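Local coordinates for amino acid ABC transporter, periplasmic amino acid-binding protein (PDB 4Z9N) that binds glutathione as a periplasmic solute-binding protein and probably delivers it to an ABC transporter for uptake, at residues D[148-151]-D[152-156]; D[227-230]-D[231-235]. One frame throughout, in Å; residues are numbered along the deposited sequence.

Contact 1: residues D[148-151]-D[152-156]; sequences ADYF and RANKM
Arg152 and Asp149 meet in the last turns of helix 142-153, which a Schellman motif brings to a close within the beta-alpha-beta unit that runs from strand 134-138 to strand 159-163. The Arg152 side chain sets out extended, then bends at chi3 (35°) and turns back along Asp149, bringing NH2 to 2.6 Å from Asp149 OD1 in a salt bridge. The carboxylate meets the guanidinium at its edge, the two planes 49° apart. The other oxygen, Asp149 OD2, forms salt bridges with Arg261 and Arg328 of the second subunit, arginines that would probably keep the acid ionised. Ala153 continues the helical pattern through N to Asp149 O, and its methyl packs on Pro257 of the second subunit. Asn154, the first residue to leave helical backbone angles, grips Tyr150 O twice, with its backbone N at 3.1 Å and with ND2 at 2.9 Å. The amide turns back because CG stands beside its own backbone N (chi1 -72°), which also sets ND2 over one face of the Tyr150 ring, off-centre and 3.3 Å from CE1. Lys155, with positive phi, is the C-prime residue, and its N bonds to Arg152 O. Met156 N then completes the motif on Phe151 O at 2.9 Å, in the carbonyl plane. The Met156 side chain lies against the Phe151 ring: CB is 3.6 Å from Phe151 CD2, while SD stands farther off above the same ring in a Met-aromatic contact. The terminal methyl reaches both aromatics, with CE 3.7 Å from Tyr150 CE2 and centred over the Phe151 face, 3.8 Å from the ring centroid.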
ATOM      1  N   ALA D 148      -0.559 -25.689  -7.837  1.00 13.98           N
ATOM      2  CA  ALA D 148       0.451 -26.726  -7.708  1.00 15.67           C
ATOM      3  C   ALA D 148       0.987 -26.738  -6.271  1.00 16.69           C
ATOM      4  O   ALA D 148       1.101 -27.802  -5.648  1.00 15.37           O
ATOM      5  CB  ALA D 148       1.575 -26.513  -8.716  1.00 16.91           C
ATOM      6  N   ASP D 149       1.312 -25.553  -5.743  1.00 15.11           N
ATOM      7  CA  ASP D 149       1.853 -25.445  -4.384  1.00 15.61           C
ATOM      8  C   ASP D 149       0.906 -26.067  -3.365  1.00 16.53           C
ATOM      9  O   ASP D 149       1.319 -26.801  -2.454  1.00 16.67           O
ATOM     10  CB  ASP D 149       2.080 -23.984  -3.983  1.00 18.90           C
ATOM     11  CG  ASP D 149       3.249 -23.330  -4.692  1.00 22.98           C
ATOM     12  OD1 ASP D 149       4.096 -24.037  -5.278  1.00 21.61           O
ATOM     13  OD2 ASP D 149       3.315 -22.079  -4.636  1.00 19.86           O
ATOM     14  N   TYR D 150      -0.370 -25.725  -3.499  1.00 16.30           N
ATOM     15  CA  TYR D 150      -1.381 -26.127  -2.523  1.00 17.66           C
ATOM     16  C   TYR D 150      -1.594 -27.643  -2.522  1.00 17.11           C
ATOM     17  O   TYR D 150      -1.734 -28.264  -1.468  1.00 17.41           O
ATOM     18  CB  TYR D 150      -2.696 -25.399  -2.822  1.00 15.86           C
ATOM     19  CG  TYR D 150      -3.828 -25.665  -1.854  1.00 19.83           C
ATOM     20  CD1 TYR D 150      -3.796 -25.166  -0.560  1.00 20.50           C
ATOM     21  CD2 TYR D 150      -4.951 -26.386  -2.256  1.00 18.11           C
ATOM     22  CE1 TYR D 150      -4.843 -25.396   0.328  1.00 22.80           C
ATOM     23  CE2 TYR D 150      -6.010 -26.612  -1.380  1.00 21.12           C
ATOM     24  CZ  TYR D 150      -5.949 -26.114  -0.092  1.00 22.45           C
ATOM     25  OH  TYR D 150      -6.994 -26.339   0.778  1.00 25.24           O
ATOM     26  N   PHE D 151      -1.590 -28.243  -3.707  1.00 15.05           N
ATOM     27  CA  PHE D 151      -1.817 -29.676  -3.802  1.00 15.65           C
ATOM     28  C   PHE D 151      -0.599 -30.448  -3.326  1.00 18.79           C
ATOM     29  O   PHE D 151      -0.749 -31.486  -2.692  1.00 18.47           O
ATOM     30  CB  PHE D 151      -2.197 -30.064  -5.237  1.00 16.16           C
ATOM     31  CG  PHE D 151      -3.661 -29.951  -5.504  1.00 18.41           C
ATOM     32  CD1 PHE D 151      -4.294 -28.712  -5.459  1.00 21.33           C
ATOM     33  CD2 PHE D 151      -4.418 -31.082  -5.759  1.00 17.24           C
ATOM     34  CE1 PHE D 151      -5.655 -28.611  -5.680  1.00 21.01           C
ATOM     35  CE2 PHE D 151      -5.773 -30.992  -5.972  1.00 21.98           C
ATOM     36  CZ  PHE D 151      -6.399 -29.759  -5.931  1.00 23.84           C
ATOM     37  N   ARG D 152       0.599 -29.927  -3.612  1.00 18.14           N
ATOM     38  CA  ARG D 152       1.833 -30.545  -3.127  1.00 19.76           C
ATOM     39  C   ARG D 152       1.863 -30.527  -1.601  1.00 20.85           C
ATOM     40  O   ARG D 152       2.113 -31.545  -0.948  1.00 23.62           O
ATOM     41  CB  ARG D 152       3.074 -29.823  -3.665  1.00 22.24           C
ATOM     42  CG  ARG D 152       4.368 -30.341  -3.052  1.00 32.20           C
ATOM     43  CD  ARG D 152       5.621 -29.663  -3.641  1.00 44.69           C
ATOM     44  NE  ARG D 152       5.325 -28.264  -3.945  1.00 54.11           N
ATOM     45  CZ  ARG D 152       5.392 -27.712  -5.157  1.00 60.62           C
ATOM     46  NH1 ARG D 152       5.847 -28.407  -6.184  1.00 65.32           N
ATOM     47  NH2 ARG D 152       5.060 -26.438  -5.337  1.00 58.71           N
ATOM     48  N   ALA D 153       1.596 -29.353  -1.038  1.00 19.82           N
ATOM     49  CA  ALA D 153       1.710 -29.149   0.400  1.00 20.59           C
ATOM     50  C   ALA D 153       0.739 -30.040   1.148  1.00 21.05           C
ATOM     51  O   ALA D 153       1.045 -30.557   2.229  1.00 24.29           O
ATOM     52  CB  ALA D 153       1.463 -27.679   0.746  1.00 19.72           C
ATOM     53  N   ASN D 154      -0.438 -30.222   0.569  1.00 20.24           N
ATOM     54  CA  ASN D 154      -1.489 -30.965   1.243  1.00 21.92           C
ATOM     55  C   ASN D 154      -1.588 -32.408   0.785  1.00 22.23           C
ATOM     56  O   ASN D 154      -2.564 -33.094   1.093  1.00 23.30           O
ATOM     57  CB  ASN D 154      -2.824 -30.251   1.052  1.00 22.29           C
ATOM     58  CG  ASN D 154      -2.893 -28.976   1.855  1.00 23.55           C
ATOM     59  OD1 ASN D 154      -3.071 -29.019   3.070  1.00 25.00           O
ATOM     60  ND2 ASN D 154      -2.737 -27.830   1.188  1.00 21.01           N
ATOM     61  N   LYS D 155      -0.574 -32.861   0.057  1.00 22.87           N
ATOM     62  CA  LYS D 155      -0.479 -34.261  -0.345  1.00 22.75           C
ATOM     63  C   LYS D 155      -1.725 -34.719  -1.116  1.00 24.41           C
ATOM     64  O   LYS D 155      -2.199 -35.841  -0.929  1.00 27.54           O
ATOM     65  CB  LYS D 155      -0.267 -35.154   0.883  1.00 30.90           C
ATOM     66  CG  LYS D 155       0.941 -34.794   1.731  1.00 36.26           C
ATOM     67  CD  LYS D 155       2.233 -34.984   0.967  1.00 41.06           C
ATOM     68  CE  LYS D 155       3.406 -35.230   1.911  1.00 47.87           C
ATOM     69  NZ  LYS D 155       3.659 -34.103   2.857  1.00 50.20           N
ATOM     70  N   MET D 156      -2.252 -33.850  -1.975  1.00 19.52           N
ATOM     71  CA  MET D 156      -3.390 -34.203  -2.807  1.00 19.24           C
ATOM     72  C   MET D 156      -2.956 -34.527  -4.236  1.00 20.39           C
ATOM     73  O   MET D 156      -2.036 -33.901  -4.770  1.00 22.26           O
ATOM     74  CB  MET D 156      -4.411 -33.070  -2.815  1.00 23.33           C
ATOM     75  CG  MET D 156      -5.099 -32.883  -1.473  1.00 23.87           C
ATOM     76  SD  MET D 156      -6.511 -31.775  -1.608  1.00 26.59           S
ATOM     77  CE  MET D 156      -5.691 -30.238  -2.003  1.00 20.98           C
TER

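Contact 2: residues D[227-230]-D[231-235]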
ATOM      1  N   VAL D 227       0.184   9.915 -11.508  1.00 15.69           N
ATOM      2  CA  VAL D 227      -1.187  10.187 -11.975  1.00 15.59           C
ATOM      3  C   VAL D 227      -2.097   8.997 -11.684  1.00 19.11           C
ATOM      4  O   VAL D 227      -3.234   9.150 -11.219  1.00 16.18           O
ATOM      5  CB  VAL D 227      -1.219  10.524 -13.497  1.00 17.38           C
ATOM      6  CG1 VAL D 227      -2.656  10.515 -14.013  1.00 17.05           C
ATOM      7  CG2 VAL D 227      -0.539  11.861 -13.779  1.00 17.72           C
ATOM      8  N   VAL D 228      -1.591   7.795 -11.942  1.00 16.37           N
ATOM      9  CA  VAL D 228      -2.408   6.599 -11.748  1.00 14.29           C
ATOM     10  C   VAL D 228      -2.592   6.357 -10.263  1.00 16.69           C
ATOM     11  O   VAL D 228      -3.701   6.099  -9.804  1.00 14.20           O
ATOM     12  CB  VAL D 228      -1.787   5.381 -12.437  1.00 14.70           C
ATOM     13  CG1 VAL D 228      -2.575   4.102 -12.099  1.00 14.38           C
ATOM     14  CG2 VAL D 228      -1.723   5.609 -13.971  1.00 15.83           C
ATOM     15  N   ARG D 229      -1.500   6.467  -9.515  1.00 16.52           N
ATOM     16  CA  ARG D 229      -1.537   6.293  -8.061  1.00 13.66           C
ATOM     17  C   ARG D 229      -2.516   7.246  -7.385  1.00 16.57           C
ATOM     18  O   ARG D 229      -3.286   6.879  -6.485  1.00 14.26           O
ATOM     19  CB  ARG D 229      -0.149   6.521  -7.463  1.00 12.74           C
ATOM     20  CG  ARG D 229      -0.151   6.457  -5.930  1.00 12.35           C
ATOM     21  CD  ARG D 229       1.256   6.566  -5.342  1.00 14.89           C
ATOM     22  NE  ARG D 229       2.215   5.794  -6.116  1.00 20.51           N
ATOM     23  CZ  ARG D 229       3.150   6.319  -6.901  1.00 26.75           C
ATOM     24  NH1 ARG D 229       3.309   7.633  -6.986  1.00 27.05           N
ATOM     25  NH2 ARG D 229       3.947   5.521  -7.588  1.00 30.03           N
ATOM     26  N   TRP D 230      -2.474   8.496  -7.804  1.00 15.87           N
ATOM     27  CA  TRP D 230      -3.238   9.478  -7.081  1.00 14.61           C
ATOM     28  C   TRP D 230      -4.680   9.560  -7.571  1.00 14.49           C
ATOM     29  O   TRP D 230      -5.537  10.019  -6.826  1.00 14.96           O
ATOM     30  CB  TRP D 230      -2.501  10.813  -7.116  1.00 13.48           C
ATOM     31  CG  TRP D 230      -1.445  10.723  -6.092  1.00 13.32           C
ATOM     32  CD1 TRP D 230      -0.112  10.486  -6.288  1.00 13.57           C
ATOM     33  CD2 TRP D 230      -1.644  10.737  -4.672  1.00 14.58           C
ATOM     34  NE1 TRP D 230       0.533  10.390  -5.080  1.00 14.38           N
ATOM     35  CE2 TRP D 230      -0.381  10.550  -4.070  1.00 15.05           C
ATOM     36  CE3 TRP D 230      -2.765  10.926  -3.852  1.00 12.90           C
ATOM     37  CZ2 TRP D 230      -0.208  10.526  -2.682  1.00 13.22           C
ATOM     38  CZ3 TRP D 230      -2.593  10.914  -2.473  1.00 12.87           C
ATOM     39  CH2 TRP D 230      -1.321  10.713  -1.900  1.00 13.04           C
ATOM     40  N   THR D 231      -4.964   9.040  -8.766  1.00 14.47           N
ATOM     41  CA  THR D 231      -6.353   8.767  -9.144  1.00 13.94           C
ATOM     42  C   THR D 231      -6.963   7.766  -8.148  1.00 17.13           C
ATOM     43  O   THR D 231      -8.032   8.009  -7.583  1.00 13.79           O
ATOM     44  CB  THR D 231      -6.466   8.215 -10.578  1.00 14.27           C
ATOM     45  OG1 THR D 231      -6.052   9.225 -11.500  1.00 15.88           O
ATOM     46  CG2 THR D 231      -7.907   7.803 -10.893  1.00 14.99           C
ATOM     47  N   HIS D 232      -6.270   6.646  -7.935  1.00 13.76           N
ATOM     48  CA  HIS D 232      -6.688   5.643  -6.956  1.00 12.93           C
ATOM     49  C   HIS D 232      -6.904   6.216  -5.558  1.00 16.60           C
ATOM     50  O   HIS D 232      -7.926   5.965  -4.917  1.00 11.64           O
ATOM     51  CB  HIS D 232      -5.641   4.529  -6.900  1.00 14.41           C
ATOM     52  CG  HIS D 232      -5.841   3.544  -5.792  1.00 13.76           C
ATOM     53  ND1 HIS D 232      -6.969   2.759  -5.679  1.00 13.17           N
ATOM     54  CD2 HIS D 232      -5.010   3.159  -4.789  1.00 13.67           C
ATOM     55  CE1 HIS D 232      -6.838   1.955  -4.633  1.00 15.68           C
ATOM     56  NE2 HIS D 232      -5.656   2.178  -4.080  1.00 15.22           N
ATOM     57  N   ASN D 233      -5.945   6.990  -5.080  1.00 11.57           N
ATOM     58  CA  ASN D 233      -6.047   7.464  -3.708  1.00 15.06           C
ATOM     59  C   ASN D 233      -7.091   8.563  -3.592  1.00 15.06           C
ATOM     60  O   ASN D 233      -7.727   8.695  -2.547  1.00 12.27           O
ATOM     61  CB  ASN D 233      -4.678   7.909  -3.197  1.00 11.52           C
ATOM     62  CG  ASN D 233      -3.812   6.721  -2.808  1.00 14.35           C
ATOM     63  OD1 ASN D 233      -3.988   6.160  -1.731  1.00 14.41           O
ATOM     64  ND2 ASN D 233      -2.900   6.305  -3.701  1.00 14.62           N
ATOM     65  N   ALA D 234      -7.317   9.305  -4.678  1.00 16.79           N
ATOM     66  CA  ALA D 234      -8.403  10.271  -4.691  1.00 17.06           C
ATOM     67  C   ALA D 234      -9.733   9.543  -4.540  1.00 16.71           C
ATOM     68  O   ALA D 234     -10.607   9.989  -3.790  1.00 18.16           O
ATOM     69  CB  ALA D 234      -8.395  11.108  -5.975  1.00 15.13           C
ATOM     70  N   LEU D 235      -9.885   8.427  -5.245  1.00 13.63           N
ATOM     71  CA  LEU D 235     -11.119   7.647  -5.138  1.00 14.86           C
ATOM     72  C   LEU D 235     -11.359   7.194  -3.695  1.00 14.44           C
ATOM     73  O   LEU D 235     -12.495   7.231  -3.198  1.00 15.11           O
ATOM     74  CB  LEU D 235     -11.078   6.428  -6.064  1.00 15.45           C
ATOM     75  CG  LEU D 235     -11.189   6.740  -7.563  1.00 15.39           C
ATOM     76  CD1 LEU D 235     -10.867   5.504  -8.391  1.00 14.58           C
ATOM     77  CD2 LEU D 235     -12.583   7.272  -7.894  1.00 19.38           C
TER
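With chi1 at -66°, Thr231 places OG1 beside its own backbone N, and Asn233 brings its amide round in the same sense (chi1 -78°); both polar groups thereby turn back along helix 222-240 to carbonyls four residues earlier. The pattern is the i to i-4 bonding of an alpha-helix, doubled at two places by side chains. Val227 O accepts Thr231 N at 3.0 Å and Thr231 OG1 at 2.8 Å, the two donors arriving from opposite faces of its carbonyl plane. This satisfies a buried hydroxyl within the helix while the Thr231 side chain packs on Ala51, Val52 and Ala55 of helix 44-57. One step on, His232 N makes a nearly straight bond to Val228 O (175°), and the imidazole is held by ND1 to Tyr48 OH. Arg229 O is again gripped twice, by Asn233 N and by ND2, the latter at 2.9 Å and well above the carbonyl plane. The opposite end of that amide, OD1, takes the backbone N of Ile325, so both ends of the group are fixed. Arg229 and Asn233 run alongside each other, with Arg229 CG 3.5 Å from Asn233 ND2. Beyond this, Arg229 NH1 hydrogen-bonds Asp226 OD1 and forms a salt bridge with OD2 of Asp96 of the second subunit, a residue of the sodium site; Trp230 NE1 also bonds to that Asp96. Ala234 N closes the turn on Trp230 O, its methyl against Trp281 and Val282 of helix 281-289. The six-membered part of the Trp230 indole meets Asn233 CB obliquely, CE3 lying 3.6 Å from it.

Contact 1 comes first along the chain, at the end of helix 142-153; contact 2 follows in the middle of helix 222-240. Their centres are about 38 Å apart, their nearest atoms about 26 Å, and they occupy opposite sides of the chain's centre. Contact 1 belongs to the beta-alpha-beta unit on the mixed sheet, while contact 2 is a buried stretch packed between strand 211-218 and helices 44-57 and 281-289. Both lie in the family 3 solute-binding range, and both meet the second subunit through charged side chains. Glutathione is about 13 Å from the Asp149 side chain, so contact 1 is packing and subunit interface, not ligand pocket; in contact 2 the Arg229 side chain comes within about 4 Å of a bound sodium ion.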